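RagB/SusD domain protein (Flavobacterium johnsoniae, PDB 5J5U) binds chitin and, as a SusD homolog of a chitin utilization locus, probably presents chitin chains at the outer membrane for uptake. Local coordinates at residues Val216-His227 and Pro331-Gln341. Numbering follows the deposited sequence.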
ATOM      1  N   VAL A 216      -0.806  -0.761 -19.021  1.00 27.49           N
ATOM      2  CA  VAL A 216      -0.550  -0.210 -17.690  1.00 27.31           C
ATOM      3  C   VAL A 216       0.436   0.953 -17.755  1.00 32.37           C
ATOM      4  O   VAL A 216       0.716   1.471 -18.835  1.00 36.81           O
ATOM      5  CB  VAL A 216      -0.030  -1.290 -16.704  1.00 25.76           C
ATOM      6  CG1 VAL A 216      -1.108  -2.340 -16.450  1.00 21.10           C
ATOM      7  CG2 VAL A 216       1.268  -1.923 -17.205  1.00 23.14           C
ATOM      8  N   PHE A 217       0.951   1.367 -16.600  1.00 28.35           N
ATOM      9  CA  PHE A 217       1.937   2.442 -16.544  1.00 32.12           C
ATOM     10  C   PHE A 217       3.099   2.137 -17.480  1.00 28.83           C
ATOM     11  O   PHE A 217       3.499   0.961 -17.620  1.00 25.35           O
ATOM     12  CB  PHE A 217       2.447   2.635 -15.119  1.00 31.85           C
ATOM     13  CG  PHE A 217       1.455   3.278 -14.194  1.00 29.24           C
ATOM     14  CD1 PHE A 217       0.348   3.941 -14.693  1.00 28.74           C
ATOM     15  CD2 PHE A 217       1.641   3.230 -12.816  1.00 25.14           C
ATOM     16  CE1 PHE A 217      -0.555   4.541 -13.836  1.00 29.69           C
ATOM     17  CE2 PHE A 217       0.740   3.828 -11.958  1.00 26.24           C
ATOM     18  CZ  PHE A 217      -0.359   4.484 -12.469  1.00 25.82           C
ATOM     19  N   GLU A 218       3.627   3.172 -18.138  1.00 26.47           N
ATOM     20  CA  GLU A 218       4.734   2.951 -19.086  1.00 31.61           C
ATOM     21  C   GLU A 218       6.062   3.503 -18.573  1.00 28.68           C
ATOM     22  O   GLU A 218       7.110   3.149 -19.089  1.00 34.34           O
ATOM     23  CB  GLU A 218       4.424   3.533 -20.471  1.00 32.28           C
ATOM     24  CG  GLU A 218       3.350   2.740 -21.228  1.00 38.35           C
ATOM     25  CD  GLU A 218       2.847   3.449 -22.480  1.00 48.56           C
ATOM     26  OE1 GLU A 218       3.666   3.633 -23.414  1.00 53.06           O
ATOM     27  OE2 GLU A 218       1.654   3.839 -22.521  1.00 47.83           O
ATOM     28  N   SER A 219       6.010   4.378 -17.570  1.00 28.72           N
ATOM     29  CA  SER A 219       7.218   4.801 -16.855  1.00 30.29           C
ATOM     30  C   SER A 219       6.828   5.466 -15.545  1.00 31.40           C
ATOM     31  O   SER A 219       5.644   5.646 -15.269  1.00 28.27           O
ATOM     32  CB  SER A 219       8.052   5.781 -17.675  1.00 24.79           C
ATOM     33  OG  SER A 219       7.371   7.014 -17.773  1.00 25.50           O
ATOM     34  N   ASN A 220       7.831   5.869 -14.768  1.00 27.84           N
ATOM     35  CA  ASN A 220       7.616   6.580 -13.516  1.00 20.82           C
ATOM     36  C   ASN A 220       6.835   7.889 -13.671  1.00 27.88           C
ATOM     37  O   ASN A 220       6.274   8.397 -12.698  1.00 27.16           O
ATOM     38  CB  ASN A 220       8.960   6.855 -12.848  1.00 24.35           C
ATOM     39  CG  ASN A 220       9.460   5.668 -12.029  1.00 25.80           C
ATOM     40  OD1 ASN A 220       8.889   4.573 -12.073  1.00 29.45           O
ATOM     41  ND2 ASN A 220      10.526   5.886 -11.272  1.00 22.84           N
ATOM     42  N   ASP A 221       6.809   8.439 -14.888  1.00 28.46           N
ATOM     43  CA  ASP A 221       6.045   9.660 -15.181  1.00 29.24           C
ATOM     44  C   ASP A 221       4.552   9.473 -14.996  1.00 35.06           C
ATOM     45  O   ASP A 221       3.817  10.435 -14.776  1.00 32.25           O
ATOM     46  CB  ASP A 221       6.303  10.128 -16.607  1.00 36.15           C
ATOM     47  CG  ASP A 221       7.704  10.631 -16.806  1.00 39.58           C
ATOM     48  OD1 ASP A 221       8.388  10.870 -15.789  1.00 39.97           O
ATOM     49  OD2 ASP A 221       8.123  10.769 -17.976  1.00 40.91           O
ATOM     50  N   ASP A 222       4.115   8.226 -15.107  1.00 24.77           N
ATOM     51  CA  ASP A 222       2.708   7.889 -15.025  1.00 26.31           C
ATOM     52  C   ASP A 222       2.232   7.583 -13.602  1.00 27.22           C
ATOM     53  O   ASP A 222       1.032   7.433 -13.376  1.00 26.92           O
ATOM     54  CB  ASP A 222       2.433   6.685 -15.924  1.00 30.41           C
ATOM     55  CG  ASP A 222       2.628   7.007 -17.391  1.00 33.73           C
ATOM     56  OD1 ASP A 222       2.447   8.190 -17.754  1.00 35.19           O
ATOM     57  OD2 ASP A 222       2.941   6.085 -18.180  1.00 31.80           O
ATOM     58  N   ASN A 223       3.172   7.478 -12.660  1.00 25.48           N
ATOM     59  CA  ASN A 223       2.862   7.205 -11.249  1.00 25.90           C
ATOM     60  C   ASN A 223       1.733   8.053 -10.688  1.00 26.17           C
ATOM     61  O   ASN A 223       1.613   9.226 -11.014  1.00 25.97           O
ATOM     62  CB  ASN A 223       4.094   7.406 -10.378  1.00 20.96           C
ATOM     63  CG  ASN A 223       5.086   6.310 -10.536  1.00 19.99           C
ATOM     64  OD1 ASN A 223       4.912   5.445 -11.384  1.00 26.75           O
ATOM     65  ND2 ASN A 223       6.137   6.320  -9.716  1.00 17.04           N
ATOM     66  N   CYS A 224       0.907   7.444  -9.842  1.00 22.28           N
ATOM     67  CA  CYS A 224      -0.158   8.169  -9.173  1.00 23.66           C
ATOM     68  C   CYS A 224       0.338   8.802  -7.865  1.00 24.11           C
ATOM     69  O   CYS A 224       0.607   8.107  -6.885  1.00 22.69           O
ATOM     70  CB  CYS A 224      -1.337   7.242  -8.908  1.00 18.65           C
ATOM     71  SG  CYS A 224      -2.760   8.105  -8.361  1.00 23.16           S
ATOM     72  N   LEU A 225       0.463  10.126  -7.883  1.00 30.53           N
ATOM     73  CA  LEU A 225       1.041  10.926  -6.797  1.00 24.90           C
ATOM     74  C   LEU A 225       0.117  12.004  -6.328  1.00 20.45           C
ATOM     75  O   LEU A 225      -0.611  12.585  -7.124  1.00 26.69           O
ATOM     76  CB  LEU A 225       2.329  11.631  -7.249  1.00 25.09           C
ATOM     77  CG  LEU A 225       3.697  10.983  -7.275  1.00 31.74           C
ATOM     78  CD1 LEU A 225       3.933  10.154  -6.028  1.00 29.55           C
ATOM     79  CD2 LEU A 225       3.840  10.191  -8.554  1.00 27.89           C
ATOM     80  N   MET A 226       0.172  12.299  -5.040  1.00 21.50           N
ATOM     81  CA  MET A 226      -0.324  13.564  -4.540  1.00 22.58           C
ATOM     82  C   MET A 226       0.871  14.409  -4.101  1.00 29.17           C
ATOM     83  O   MET A 226       1.662  13.978  -3.254  1.00 30.99           O
ATOM     84  CB  MET A 226      -1.268  13.389  -3.366  1.00 18.55           C
ATOM     85  CG  MET A 226      -1.659  14.722  -2.776  1.00 25.91           C
ATOM     86  SD  MET A 226      -2.552  15.695  -4.018  1.00 25.49           S
ATOM     87  CE  MET A 226      -4.192  14.959  -3.832  1.00 16.93           C
ATOM     88  N   HIS A 227       1.024  15.578  -4.714  1.00 25.54           N
ATOM     89  CA  HIS A 227       1.997  16.562  -4.268  1.00 30.61           C
ATOM     90  C   HIS A 227       1.324  17.421  -3.212  1.00 29.89           C
ATOM     91  O   HIS A 227       0.227  17.933  -3.433  1.00 29.65           O
ATOM     92  CB  HIS A 227       2.515  17.402  -5.431  1.00 28.04           C
ATOM     93  CG  HIS A 227       3.209  16.591  -6.473  1.00 24.59           C
ATOM     94  ND1 HIS A 227       4.545  16.273  -6.394  1.00 23.12           N
ATOM     95  CD2 HIS A 227       2.748  16.023  -7.611  1.00 25.89           C
ATOM     96  CE1 HIS A 227       4.883  15.551  -7.449  1.00 28.50           C
ATOM     97  NE2 HIS A 227       3.810  15.388  -8.202  1.00 32.73           N
ATOM     98  N   PRO A 331       5.740  14.096  -0.965  1.00 17.42           N
ATOM     99  CA  PRO A 331       4.671  13.571  -1.816  1.00 24.16           C
ATOM    100  C   PRO A 331       4.231  12.171  -1.390  1.00 23.04           C
ATOM    101  O   PRO A 331       5.021  11.438  -0.794  1.00 23.72           O
ATOM    102  CB  PRO A 331       5.310  13.546  -3.201  1.00 23.71           C
ATOM    103  CG  PRO A 331       6.794  13.489  -2.926  1.00 24.93           C
ATOM    104  CD  PRO A 331       7.006  14.289  -1.693  1.00 18.52           C
ATOM    105  N   PHE A 332       3.002  11.794  -1.715  1.00 21.48           N
ATOM    106  CA  PHE A 332       2.520  10.454  -1.396  1.00 15.77           C
ATOM    107  C   PHE A 332       2.215   9.664  -2.668  1.00 17.61           C
ATOM    108  O   PHE A 332       1.408  10.088  -3.487  1.00 18.44           O
ATOM    109  CB  PHE A 332       1.277  10.519  -0.515  1.00 17.38           C
ATOM    110  CG  PHE A 332       0.876   9.199   0.057  1.00 19.33           C
ATOM    111  CD1 PHE A 332       0.061   8.329  -0.665  1.00 19.56           C
ATOM    112  CD2 PHE A 332       1.301   8.821   1.327  1.00 20.56           C
ATOM    113  CE1 PHE A 332      -0.314   7.091  -0.133  1.00 24.71           C
ATOM    114  CE2 PHE A 332       0.915   7.582   1.871  1.00 25.28           C
ATOM    115  CZ  PHE A 332       0.107   6.720   1.142  1.00 19.76           C
ATOM    116  N   LEU A 333       2.869   8.510  -2.801  1.00 18.31           N
ATOM    117  CA  LEU A 333       2.729   7.604  -3.936  1.00 23.92           C
ATOM    118  C   LEU A 333       1.640   6.534  -3.725  1.00 23.98           C
ATOM    119  O   LEU A 333       1.763   5.696  -2.834  1.00 23.46           O
ATOM    120  CB  LEU A 333       4.081   6.917  -4.207  1.00 20.72           C
ATOM    121  CG  LEU A 333       4.166   5.900  -5.351  1.00 21.08           C
ATOM    122  CD1 LEU A 333       3.844   6.553  -6.671  1.00 20.42           C
ATOM    123  CD2 LEU A 333       5.535   5.229  -5.408  1.00 18.12           C
ATOM    124  N   HIS A 334       0.608   6.537  -4.570  1.00 18.74           N
ATOM    125  CA  HIS A 334      -0.491   5.565  -4.471  1.00 22.70           C
ATOM    126  C   HIS A 334      -0.303   4.284  -5.296  1.00 20.05           C
ATOM    127  O   HIS A 334      -0.490   3.174  -4.790  1.00 15.43           O
ATOM    128  CB  HIS A 334      -1.808   6.218  -4.893  1.00 20.90           C
ATOM    129  CG  HIS A 334      -2.325   7.218  -3.913  1.00 23.21           C
ATOM    130  ND1 HIS A 334      -2.825   6.859  -2.680  1.00 27.94           N
ATOM    131  CD2 HIS A 334      -2.424   8.566  -3.983  1.00 18.58           C
ATOM    132  CE1 HIS A 334      -3.211   7.943  -2.033  1.00 22.39           C
ATOM    133  NE2 HIS A 334      -2.976   8.993  -2.800  1.00 25.04           N
ATOM    134  N   VAL A 335      -0.001   4.450  -6.581  1.00 19.50           N
ATOM    135  CA  VAL A 335       0.206   3.336  -7.501  1.00 19.96           C
ATOM    136  C   VAL A 335       1.420   3.641  -8.367  1.00 24.51           C
ATOM    137  O   VAL A 335       1.613   4.784  -8.785  1.00 19.81           O
ATOM    138  CB  VAL A 335      -1.024   3.074  -8.399  1.00 20.98           C
ATOM    139  CG1 VAL A 335      -0.916   1.703  -9.028  1.00 16.76           C
ATOM    140  CG2 VAL A 335      -2.361   3.239  -7.610  1.00 13.97           C
ATOM    141  N   SER A 336       2.228   2.630  -8.663  1.00 20.05           N
ATOM    142  CA  SER A 336       3.528   2.911  -9.242  1.00 19.60           C
ATOM    143  C   SER A 336       3.841   2.085 -10.479  1.00 21.90           C
ATOM    144  O   SER A 336       3.228   1.038 -10.717  1.00 19.72           O
ATOM    145  CB  SER A 336       4.618   2.683  -8.197  1.00 15.24           C
ATOM    146  OG  SER A 336       4.796   1.303  -7.949  1.00 16.89           O
ATOM    147  N   TYR A 337       4.798   2.578 -11.264  1.00 25.28           N
ATOM    148  CA  TYR A 337       5.282   1.864 -12.441  1.00 24.84           C
ATOM    149  C   TYR A 337       6.102   0.651 -12.006  1.00 23.44           C
ATOM    150  O   TYR A 337       6.010  -0.448 -12.585  1.00 23.75           O
ATOM    151  CB  TYR A 337       6.124   2.793 -13.324  1.00 25.45           C
ATOM    152  CG  TYR A 337       6.770   2.085 -14.500  1.00 27.46           C
ATOM    153  CD1 TYR A 337       5.992   1.512 -15.493  1.00 23.77           C
ATOM    154  CD2 TYR A 337       8.148   1.998 -14.619  1.00 30.86           C
ATOM    155  CE1 TYR A 337       6.559   0.866 -16.565  1.00 23.86           C
ATOM    156  CE2 TYR A 337       8.733   1.350 -15.701  1.00 30.60           C
ATOM    157  CZ  TYR A 337       7.925   0.787 -16.668  1.00 31.43           C
ATOM    158  OH  TYR A 337       8.472   0.134 -17.747  1.00 34.18           O
ATOM    159  N   SER A 338       6.880   0.852 -10.949  1.00 24.55           N
ATOM    160  CA  SER A 338       7.643  -0.232 -10.350  1.00 26.87           C
ATOM    161  C   SER A 338       6.709  -1.386  -9.997  1.00 22.14           C
ATOM    162  O   SER A 338       6.961  -2.538 -10.358  1.00 22.90           O
ATOM    163  CB  SER A 338       8.395   0.257  -9.109  1.00 23.62           C
ATOM    164  OG  SER A 338       8.989  -0.831  -8.414  1.00 19.41           O
ATOM    165  N   GLU A 339       5.619  -1.066  -9.303  1.00 24.87           N
ATOM    166  CA  GLU A 339       4.617  -2.076  -8.951  1.00 25.96           C
ATOM    167  C   GLU A 339       4.085  -2.825 -10.180  1.00 21.98           C
ATOM    168  O   GLU A 339       4.059  -4.045 -10.183  1.00 18.94           O
ATOM    169  CB  GLU A 339       3.451  -1.432  -8.184  1.00 21.96           C
ATOM    170  CG  GLU A 339       2.161  -2.219  -8.265  1.00 22.27           C
ATOM    171  CD  GLU A 339       1.031  -1.573  -7.493  1.00 23.64           C
ATOM    172  OE1 GLU A 339       1.124  -0.349  -7.240  1.00 20.01           O
ATOM    173  OE2 GLU A 339       0.049  -2.287  -7.159  1.00 22.47           O
ATOM    174  N   SER A 340       3.664  -2.096 -11.212  1.00 21.25           N
ATOM    175  CA  SER A 340       3.072  -2.725 -12.397  1.00 24.96           C
ATOM    176  C   SER A 340       4.062  -3.675 -13.044  1.00 23.28           C
ATOM    177  O   SER A 340       3.690  -4.764 -13.480  1.00 24.56           O
ATOM    178  CB  SER A 340       2.602  -1.677 -13.419  1.00 20.02           C
ATOM    179  OG  SER A 340       3.685  -0.956 -13.987  1.00 26.94           O
ATOM    180  N   GLN A 341       5.333  -3.278 -13.080  1.00 24.20           N
ATOM    181  CA  GLN A 341       6.343  -4.130 -13.704  1.00 27.17           C
ATOM    182  C   GLN A 341       6.636  -5.365 -12.856  1.00 22.73           C
ATOM    183  O   GLN A 341       6.873  -6.449 -13.388  1.00 27.08           O
ATOM    184  CB  GLN A 341       7.638  -3.344 -13.955  1.00 28.35           C
ATOM    185  CG  GLN A 341       7.489  -2.209 -14.959  1.00 22.51           C
ATOM    186  CD  GLN A 341       6.769  -2.662 -16.218  1.00 29.31           C
ATOM    187  OE1 GLN A 341       7.357  -3.321 -17.069  1.00 26.96           O
ATOM    188  NE2 GLN A 341       5.491  -2.311 -16.337  1.00 26.41           N
TER
HETATM  189  O   HOH W   1       7.449   3.606  -9.731  1.00 24.43           O
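Tyr337 lays its ring against the bend at Phe217-Asn220, with Ser219 CA over the centre of one face, 3.6 Å from the ring centroid in a CH-pi contact. CG of Gln341 covers the opposite face nearer the rim, while Phe217 O meets the ring edge in plane, 3.2 Å from Tyr337 CE1. The ring reaches this bend because its CG stands anti to the backbone N (chi1 175°). Phe217 turns its own ring edge to Val335 and Ser336, its CE2 lying 3.4 Å from Val335 O, and Asp222 O sits over one face.

Asn223 joins this aromatic end to the strands. Its OD1 accepts from Tyr337 N at 2.9 Å, a bent bond with the donor above the carbonyl plane, and its ND2 donates to a water that also links Asn220 OD1 and Ser338 N. Beyond it, Cys224 N donates to Val335 O and Cys224 O receives His334 N, followed by a reciprocal pair of bonds between Met226 and Phe332. Leu225 and Leu333 touch through their CD1 atoms, 3.7 Å apart, on the face away from Met226 and Phe332.

Ser336 and Glu339 form a capping box in which Ser336 OG accepts from Glu339 N at 2.9 Å. Glu339 is in turn salt-bridged to Arg191, and Asp222, which holds Glu218 N, pairs with Lys180 and Lys183, tying both segments to helix 178-195. Helix 357-371 packs on Tyr337 and Leu333 and takes a hydrogen bond from Asn220 ND2 at Ala367 O. The whole is a two-stranded antiparallel ribbon running into an N-capped helix, set within the mainly helical SusD-like fold.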